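Side-chain contacts in N-acyl-D-glutamate deacylase (Bordetella bronchiseptica, PDB 3GIP), which probably hydrolyses N-acyl-D-glutamate to D-glutamate and a carboxylic acid, using zinc held in an amidohydrolase-type barrel: residues A[71-76]-A[90-95]; A[125-130]-A[138-143]; A[286-291]-A[365-370]. All blocks are in the same frame, centred on the assembly; numbering follows the deposited sequence.

Contact 1: residues A[71-76]-A[90-95]. With ZN (zinc ion), chain F.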
loop_
_atom_site.group_PDB
_atom_site.type_symbol
_atom_site.label_atom_id
_atom_site.label_comp_id
_atom_site.label_asym_id
_atom_site.label_seq_id
_atom_site.Cartn_x
_atom_site.Cartn_y
_atom_site.Cartn_z
ATOM N N LEU A 71 -9.614 8.062 -0.814
ATOM C CA LEU A 71 -10.358 9.272 -1.151
ATOM C C LEU A 71 -9.567 10.358 -1.868
ATOM O O LEU A 71 -10.099 11.433 -2.137
ATOM C CB LEU A 71 -10.956 9.865 0.125
ATOM C CG LEU A 71 -11.612 8.876 1.088
ATOM C CD1 LEU A 71 -11.974 9.599 2.376
ATOM C CD2 LEU A 71 -12.835 8.245 0.443
ATOM N N MET A 72 -8.308 10.086 -2.185
ATOM C CA MET A 72 -7.472 11.080 -2.845
ATOM C C MET A 72 -7.767 11.286 -4.322
ATOM O O MET A 72 -7.413 12.315 -4.890
ATOM C CB MET A 72 -5.996 10.715 -2.669
ATOM C CG MET A 72 -5.552 10.694 -1.218
ATOM S SD MET A 72 -5.829 12.275 -0.398
ATOM C CE MET A 72 -7.314 11.938 0.497
ATOM N N PHE A 73 -8.408 10.309 -4.950
ATOM C CA PHE A 73 -8.718 10.420 -6.366
ATOM C C PHE A 73 -9.729 11.541 -6.599
ATOM O O PHE A 73 -9.881 12.033 -7.714
ATOM C CB PHE A 73 -9.219 9.067 -6.872
ATOM C CG PHE A 73 -8.294 7.930 -6.517
ATOM C CD1 PHE A 73 -7.005 7.878 -7.042
ATOM C CD2 PHE A 73 -8.682 6.960 -5.600
ATOM C CE1 PHE A 73 -6.113 6.877 -6.652
ATOM C CE2 PHE A 73 -7.798 5.952 -5.199
ATOM C CZ PHE A 73 -6.511 5.913 -5.726
ATOM N N VAL A 74 -10.407 11.953 -5.533
ATOM C CA VAL A 74 -11.369 13.045 -5.628
ATOM C C VAL A 74 -10.812 14.279 -4.908
ATOM O O VAL A 74 -10.988 15.409 -5.367
ATOM C CB VAL A 74 -12.743 12.657 -5.012
ATOM C CG1 VAL A 74 -12.597 12.357 -3.527
ATOM C CG2 VAL A 74 -13.748 13.782 -5.232
ATOM N N GLU A 75 -10.121 14.056 -3.794
ATOM C CA GLU A 75 -9.550 15.149 -3.009
ATOM C C GLU A 75 -8.285 15.789 -3.587
ATOM O O GLU A 75 -8.199 17.012 -3.696
ATOM C CB GLU A 75 -9.260 14.676 -1.581
ATOM C CG GLU A 75 -10.501 14.416 -0.748
ATOM C CD GLU A 75 -10.184 14.217 0.721
ATOM O OE1 GLU A 75 -9.353 14.980 1.251
ATOM O OE2 GLU A 75 -10.774 13.316 1.352
ATOM N N LYS A 76 -7.304 14.964 -3.940
ATOM C CA LYS A 76 -6.033 15.441 -4.487
ATOM C C LYS A 76 -5.704 14.572 -5.695
ATOM O O LYS A 76 -4.765 13.780 -5.667
ATOM C CB LYS A 76 -4.926 15.297 -3.437
ATOM C CG LYS A 76 -5.283 15.863 -2.073
ATOM C CD LYS A 76 -4.124 15.721 -1.096
ATOM C CE LYS A 76 -4.480 16.292 0.270
ATOM N NZ LYS A 76 -3.339 16.187 1.225
ATOM N N VAL A 90 -2.203 1.265 -7.452
ATOM C CA VAL A 90 -2.219 1.265 -6.000
ATOM C C VAL A 90 -3.394 0.450 -5.493
ATOM O O VAL A 90 -4.477 0.473 -6.079
ATOM C CB VAL A 90 -2.322 2.690 -5.404
ATOM C CG1 VAL A 90 -3.626 3.356 -5.826
ATOM C CG2 VAL A 90 -2.232 2.613 -3.881
ATOM N N VAL A 91 -3.159 -0.296 -4.422
ATOM C CA VAL A 91 -4.203 -1.088 -3.796
ATOM C C VAL A 91 -4.598 -0.292 -2.555
ATOM O O VAL A 91 -3.790 -0.105 -1.642
ATOM C CB VAL A 91 -3.690 -2.483 -3.378
ATOM C CG1 VAL A 91 -4.819 -3.279 -2.727
ATOM C CG2 VAL A 91 -3.153 -3.226 -4.597
ATOM N N VAL A 92 -5.834 0.198 -2.535
ATOM C CA VAL A 92 -6.322 0.986 -1.406
ATOM C C VAL A 92 -7.260 0.176 -0.513
ATOM O O VAL A 92 -7.558 -0.985 -0.808
ATOM C CB VAL A 92 -7.071 2.251 -1.896
ATOM C CG1 VAL A 92 -6.160 3.085 -2.791
ATOM C CG2 VAL A 92 -8.335 1.852 -2.655
ATOM N N GLY A 93 -7.714 0.788 0.580
ATOM C CA GLY A 93 -8.625 0.119 1.495
ATOM C C GLY A 93 -7.945 -0.809 2.478
ATOM O O GLY A 93 -8.499 -1.840 2.863
ATOM N N ASN A 94 -6.749 -0.426 2.909
ATOM C CA ASN A 94 -5.972 -1.242 3.832
ATOM C C ASN A 94 -6.210 -0.981 5.313
ATOM O O ASN A 94 -6.811 0.024 5.701
ATOM C CB ASN A 94 -4.485 -1.056 3.527
ATOM C CG ASN A 94 -4.058 -1.792 2.284
ATOM O OD1 ASN A 94 -3.912 -3.011 2.300
ATOM N ND2 ASN A 94 -3.868 -1.061 1.192
ATOM N N CYS A 95 -5.731 -1.917 6.128
ATOM C CA CYS A 95 -5.806 -1.843 7.581
ATOM C C CYS A 95 -7.205 -1.711 8.152
ATOM O O CYS A 95 -7.393 -1.118 9.212
ATOM C CB CYS A 95 -4.938 -0.689 8.077
ATOM S SG CYS A 95 -3.257 -0.753 7.378
HETATM ZN ZN ZN F . -1.774 -0.574 9.023
#

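Contact 2: residues A[125-130]-A[138-143]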
loop_
_atom_site.group_PDB
_atom_site.type_symbol
_atom_site.label_atom_id
_atom_site.label_comp_id
_atom_site.label_asym_id
_atom_site.label_seq_id
_atom_site.Cartn_x
_atom_site.Cartn_y
_atom_site.Cartn_z
ATOM N N PRO A 125 -19.963 -0.266 -5.364
ATOM C CA PRO A 125 -20.465 0.135 -6.680
ATOM C C PRO A 125 -20.458 1.660 -6.840
ATOM O O PRO A 125 -20.100 2.180 -7.895
ATOM C CB PRO A 125 -21.872 -0.450 -6.696
ATOM C CG PRO A 125 -21.686 -1.730 -5.938
ATOM C CD PRO A 125 -20.839 -1.286 -4.757
ATOM N N ALA A 126 -20.845 2.369 -5.785
ATOM C CA ALA A 126 -20.876 3.827 -5.817
ATOM C C ALA A 126 -19.462 4.391 -5.939
ATOM O O ALA A 126 -19.213 5.325 -6.704
ATOM C CB ALA A 126 -21.545 4.362 -4.556
ATOM N N TYR A 127 -18.537 3.809 -5.183
ATOM C CA TYR A 127 -17.144 4.240 -5.199
ATOM C C TYR A 127 -16.549 4.046 -6.590
ATOM O O TYR A 127 -15.960 4.967 -7.163
ATOM C CB TYR A 127 -16.356 3.438 -4.159
ATOM C CG TYR A 127 -14.875 3.741 -4.090
ATOM C CD1 TYR A 127 -14.408 5.053 -4.017
ATOM C CD2 TYR A 127 -13.938 2.706 -4.044
ATOM C CE1 TYR A 127 -13.044 5.326 -3.896
ATOM C CE2 TYR A 127 -12.579 2.968 -3.921
ATOM C CZ TYR A 127 -12.139 4.275 -3.848
ATOM O OH TYR A 127 -10.790 4.529 -3.721
ATOM N N PHE A 128 -16.719 2.848 -7.139
ATOM C CA PHE A 128 -16.201 2.541 -8.464
ATOM C C PHE A 128 -16.871 3.382 -9.544
ATOM O O PHE A 128 -16.240 3.744 -10.536
ATOM C CB PHE A 128 -16.374 1.050 -8.768
ATOM C CG PHE A 128 -15.384 0.164 -8.059
ATOM C CD1 PHE A 128 -14.415 0.708 -7.219
ATOM C CD2 PHE A 128 -15.409 -1.214 -8.247
ATOM C CE1 PHE A 128 -13.483 -0.109 -6.578
ATOM C CE2 PHE A 128 -14.482 -2.039 -7.613
ATOM C CZ PHE A 128 -13.517 -1.486 -6.777
ATOM N N ALA A 129 -18.149 3.695 -9.349
ATOM C CA ALA A 129 -18.878 4.512 -10.312
ATOM C C ALA A 129 -18.274 5.911 -10.327
ATOM O O ALA A 129 -18.159 6.540 -11.380
ATOM C CB ALA A 129 -20.352 4.580 -9.936
ATOM N N ALA A 130 -17.884 6.391 -9.151
ATOM C CA ALA A 130 -17.283 7.712 -9.028
ATOM C C ALA A 130 -15.933 7.731 -9.729
ATOM O O ALA A 130 -15.578 8.709 -10.390
ATOM C CB ALA A 130 -17.117 8.077 -7.561
ATOM N N ILE A 138 -3.635 7.030 -11.692
ATOM C CA ILE A 138 -3.026 5.709 -11.788
ATOM C C ILE A 138 -4.114 4.655 -11.606
ATOM O O ILE A 138 -5.260 4.986 -11.293
ATOM C CB ILE A 138 -1.929 5.504 -10.705
ATOM C CG1 ILE A 138 -2.542 5.557 -9.304
ATOM C CG2 ILE A 138 -0.854 6.572 -10.847
ATOM C CD1 ILE A 138 -1.551 5.214 -8.188
ATOM N N ASN A 139 -3.763 3.388 -11.801
ATOM C CA ASN A 139 -4.745 2.318 -11.651
ATOM C C ASN A 139 -5.090 2.119 -10.187
ATOM O O ASN A 139 -4.245 2.300 -9.304
ATOM C CB ASN A 139 -4.213 1.017 -12.247
ATOM C CG ASN A 139 -3.847 1.162 -13.703
ATOM O OD1 ASN A 139 -2.696 0.948 -14.091
ATOM N ND2 ASN A 139 -4.823 1.538 -14.523
ATOM N N VAL A 140 -6.338 1.740 -9.933
ATOM C CA VAL A 140 -6.807 1.540 -8.572
ATOM C C VAL A 140 -7.520 0.218 -8.328
ATOM O O VAL A 140 -8.495 -0.112 -9.005
ATOM C CB VAL A 140 -7.777 2.671 -8.160
ATOM C CG1 VAL A 140 -8.225 2.478 -6.718
ATOM C CG2 VAL A 140 -7.103 4.021 -8.344
ATOM N N ALA A 141 -7.017 -0.536 -7.356
ATOM C CA ALA A 141 -7.620 -1.800 -6.950
ATOM C C ALA A 141 -8.069 -1.500 -5.528
ATOM O O ALA A 141 -7.388 -0.761 -4.812
ATOM C CB ALA A 141 -6.591 -2.923 -6.960
ATOM N N ALA A 142 -9.203 -2.055 -5.109
ATOM C CA ALA A 142 -9.694 -1.757 -3.772
ATOM C C ALA A 142 -10.104 -2.932 -2.906
ATOM O O ALA A 142 -10.722 -3.891 -3.371
ATOM C CB ALA A 142 -10.859 -0.772 -3.868
ATOM N N LEU A 143 -9.754 -2.828 -1.628
ATOM C CA LEU A 143 -10.100 -3.818 -0.621
ATOM C C LEU A 143 -11.215 -3.168 0.188
ATOM O O LEU A 143 -11.296 -1.940 0.254
ATOM C CB LEU A 143 -8.917 -4.076 0.318
ATOM C CG LEU A 143 -7.649 -4.715 -0.247
ATOM C CD1 LEU A 143 -6.451 -4.304 0.609
ATOM C CD2 LEU A 143 -7.800 -6.232 -0.275
#

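Contact 3: residues A[286-291]-A[365-370]. With FMT (formic acid), chain D; FMT (formic acid), chain E.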
loop_
_atom_site.group_PDB
_atom_site.type_symbol
_atom_site.label_atom_id
_atom_site.label_comp_id
_atom_site.label_asym_id
_atom_site.label_seq_id
_atom_site.Cartn_x
_atom_site.Cartn_y
_atom_site.Cartn_z
ATOM N N GLY A 286 10.667 3.348 11.102
ATOM C CA GLY A 286 9.706 4.071 11.912
ATOM C C GLY A 286 8.333 3.902 11.293
ATOM O O GLY A 286 8.207 3.889 10.071
ATOM N N SER A 287 7.309 3.755 12.129
ATOM C CA SER A 287 5.944 3.594 11.644
ATOM C C SER A 287 5.228 4.932 11.754
ATOM O O SER A 287 5.795 5.903 12.243
ATOM C CB SER A 287 5.211 2.547 12.485
ATOM O OG SER A 287 5.036 3.004 13.817
ATOM N N SER A 288 3.982 4.991 11.293
ATOM C CA SER A 288 3.222 6.230 11.384
ATOM C C SER A 288 1.738 5.921 11.338
ATOM O O SER A 288 1.267 5.239 10.437
ATOM C CB SER A 288 3.578 7.180 10.238
ATOM O OG SER A 288 2.908 8.426 10.392
ATOM N N THR A 289 1.010 6.410 12.330
ATOM C CA THR A 289 -0.427 6.192 12.375
ATOM C C THR A 289 -1.007 7.166 13.386
ATOM O O THR A 289 -0.375 8.166 13.719
ATOM C CB THR A 289 -0.764 4.727 12.764
ATOM O OG1 THR A 289 -2.181 4.524 12.679
ATOM C CG2 THR A 289 -0.292 4.412 14.176
ATOM N N ILE A 290 -2.211 6.893 13.868
ATOM C CA ILE A 290 -2.829 7.781 14.837
ATOM C C ILE A 290 -2.006 7.852 16.120
ATOM O O ILE A 290 -1.267 6.919 16.451
ATOM C CB ILE A 290 -4.253 7.307 15.178
ATOM C CG1 ILE A 290 -4.216 5.875 15.718
ATOM C CG2 ILE A 290 -5.115 7.372 13.929
ATOM C CD1 ILE A 290 -5.572 5.345 16.171
ATOM N N LEU A 291 -2.116 8.970 16.826
ATOM C CA LEU A 291 -1.397 9.139 18.079
ATOM C C LEU A 291 -2.081 8.276 19.128
ATOM O O LEU A 291 -3.297 8.364 19.328
ATOM C CB LEU A 291 -1.403 10.606 18.520
ATOM C CG LEU A 291 -0.708 10.894 19.855
ATOM C CD1 LEU A 291 0.755 10.485 19.780
ATOM C CD2 LEU A 291 -0.821 12.375 20.174
ATOM N N ASP A 365 2.377 2.722 2.296
ATOM C CA ASP A 365 1.598 3.084 3.476
ATOM C C ASP A 365 1.629 4.600 3.681
ATOM O O ASP A 365 1.639 5.094 4.811
ATOM C CB ASP A 365 2.132 2.361 4.717
ATOM C CG ASP A 365 1.119 2.312 5.848
ATOM O OD1 ASP A 365 -0.042 2.718 5.631
ATOM O OD2 ASP A 365 1.475 1.858 6.955
ATOM N N GLY A 366 1.644 5.335 2.575
ATOM C CA GLY A 366 1.663 6.782 2.658
ATOM C C GLY A 366 0.357 7.307 3.221
ATOM O O GLY A 366 -0.709 6.745 2.961
ATOM N N LEU A 367 0.440 8.370 4.013
ATOM C CA LEU A 367 -0.746 8.994 4.599
ATOM C C LEU A 367 -0.775 10.406 4.016
ATOM O O LEU A 367 -0.290 11.357 4.624
ATOM C CB LEU A 367 -0.628 9.014 6.127
ATOM C CG LEU A 367 -0.581 7.618 6.763
ATOM C CD1 LEU A 367 -0.322 7.720 8.248
ATOM C CD2 LEU A 367 -1.898 6.894 6.499
ATOM N N PRO A 368 -1.355 10.550 2.811
ATOM C CA PRO A 368 -1.495 11.784 2.032
ATOM C C PRO A 368 -2.096 13.041 2.659
ATOM O O PRO A 368 -1.814 14.145 2.195
ATOM C CB PRO A 368 -2.272 11.322 0.797
ATOM C CG PRO A 368 -3.101 10.211 1.317
ATOM C CD PRO A 368 -2.114 9.457 2.174
ATOM N N ASN A 369 -2.906 12.899 3.701
ATOM C CA ASN A 369 -3.504 14.084 4.311
ATOM C C ASN A 369 -2.757 14.639 5.522
ATOM O O ASN A 369 -3.096 15.713 6.021
ATOM C CB ASN A 369 -4.968 13.816 4.680
ATOM C CG ASN A 369 -5.140 12.597 5.555
ATOM O OD1 ASN A 369 -4.569 12.510 6.643
ATOM N ND2 ASN A 369 -5.937 11.642 5.084
ATOM N N ASP A 370 -1.739 13.922 5.989
ATOM C CA ASP A 370 -0.949 14.375 7.136
ATOM C C ASP A 370 -0.250 15.700 6.831
ATOM O O ASP A 370 0.257 15.905 5.730
ATOM C CB ASP A 370 0.112 13.331 7.497
ATOM C CG ASP A 370 -0.467 12.106 8.173
ATOM O OD1 ASP A 370 -1.707 11.937 8.176
ATOM O OD2 ASP A 370 0.330 11.299 8.701
HETATM C C FMT D . 2.445 1.530 10.159
HETATM O O1 FMT D . 2.734 2.678 9.924
HETATM O O2 FMT D . 3.295 0.552 9.831
HETATM C C FMT E . 2.151 1.357 14.284
HETATM O O1 FMT E . 2.748 2.224 14.872
HETATM O O2 FMT E . 1.125 0.739 14.882
HETATM O O HOH W 1 2.527 9.780 7.994
HETATM O O HOH W 2 0.359 9.849 10.940
#

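Contact 1: residues A[71-76]-A[90-95]
In the TIM barrel of this amidohydrolase-family enzyme, Phe73 of the short helix 72-75 packs against Val90 and Val92 of strand 87-92. This strand leads to a zinc ligand, Cys95. The contact is small and carried by one ring and two methyl groups. Phe73 meets the strand with the rim of its ring, not with a face. Its CZ lies 3.9 Å from Val90 CG1, and that methyl sits in the plane of the ring. Val92 CG1 touches the neighbouring part of the rim, 4.1 Å from Phe73 CE2. Val90 and Val92 are two residues apart in the strand, so both side chains leave on the helix side. Phe73 CG stands anti to the carbonyl carbon (chi1 -51°), which sends the ring out from the helix toward the strand. In Val90, CG1 stands between the backbone N and the carbonyl carbon (chi1 62°), and this branch alone reaches the ring. Leu131 of helix 124-133 also packs on Phe73.

Beyond Val92 the strand ends. Asn94 ND2 is hydrogen-bonded to Gly67 O. Cys95 SG then binds the zinc ion at 2.2 Å, together with His218 and His248. The ring contact is well removed from the metal. No hydrogen bond joins the two segments. Carbon meets carbon at van der Waals distance, so the attraction here is apolar burial and dispersion, with little directional preference.

Contact 2: residues A[125-130]-A[138-143]
Ala142 CB, on strand 139-145, is met by two aromatic rims from helix 124-133. This is helix-on-strand packing on the outer side of the barrel. Phe128 comes closest, with CE1 3.8 Å from Ala142 CB and the methyl in the plane of its ring. Tyr127 brings CE2 to 4.1 Å from the same Ala142 CB, again at the ring edge. CG of Tyr127 is anti to the backbone N (chi1 178°), which carries the ring toward the strand. Beside this tight spot the packing is loose: Tyr127 OH is 4.4 Å from Val140 CG1. That hydroxyl has its polar partner in Asp70 O, to which it is hydrogen-bonded. The other side of the helix is turned outward, where Pro125 and Ala129 are exposed to solvent.

The short axes of helix and strand run almost antiparallel, at 172°, and approach to 11.1 Å. Helix 124-133 is the return leg between strands 87-92 and 139-145, which are parallel neighbours, as in a TIM-barrel beta-alpha-beta crossover. Tyr127 also touches Val92 of the first strand and Phe73 of helix 72-75, while Phe128 reaches Arg477 near the C-terminus.

Contact 3: residues A[286-291]-A[365-370]
Ser288 and Leu367 meet where a small antiparallel sheet faces the loop after the last strand of the TIM barrel. Strand 287-290 is an edge strand of that sheet. The loop 365-370 follows strand 360-362 and contains a type I beta turn from Leu367 to Asp370.

The side chain of Ser288 can be followed outward. Its CB points toward the loop and stands 4.4 Å from Leu367 CD1. With OG anti to the backbone N (chi1 -176°), the hydroxyl passes alongside the same methyl, at 3.9 Å. OG is then gripped by polar partners. It is hydrogen-bonded to Ala341 O of the adjacent strand and to two waters. The first water, 2.8 Å from Ser288 OG, donates to Asp370 OD2. The second water also links Ser288 OG with Asp370 OD2 and makes a weak bond to Thr289 O. The hydroxyl and the carboxylate are thus joined through a pair of waters. Leu367 CD1 also rests against the backbone of the strand, 3.7 Å from Ser288 O. Arg376 is hydrogen-bonded to that oxygen.

Next to this water bridge, the strand also lines the pocket near the zinc ion, where two formates, probably from the crystallisation liquor, are bound. Ser288 N donates to O1 of one formate almost straight, at 175° and 3.0 Å. Asp365 OD2 lies near the same O1. Thr289 turns away from the loop, and its OG1 is hydrogen-bonded to Tyr190 OH. The bound formates are consistent with a pocket that accepts carboxylates, as an enzyme for an acidic substrate would probably need. The second formate takes a short hydrogen bond from Ser287, whose OG is 2.6 Å from its O1.

In the fold
The touching residues of all three contacts are buried. Contacts 1 and 2 are close neighbours, with centres about 9 Å apart: contact 1 holds strand 87-92 and contact 2 its parallel neighbour 139-145. Backbone hydrogen bonds join these strands, and Phe73 of contact 1 packs on Val140 of contact 2. Both contacts are apolar, ring edge against methyl. Contact 3 lies at the pocket, with waters, a carboxylate and formates. It meets contact 1 through Lys76 NZ, 2.7 Å from Pro368 O in a probable hydrogen bond, and through Met72 on Pro368. Contacts 2 and 3 do not touch; their centres are about 22 Å apart.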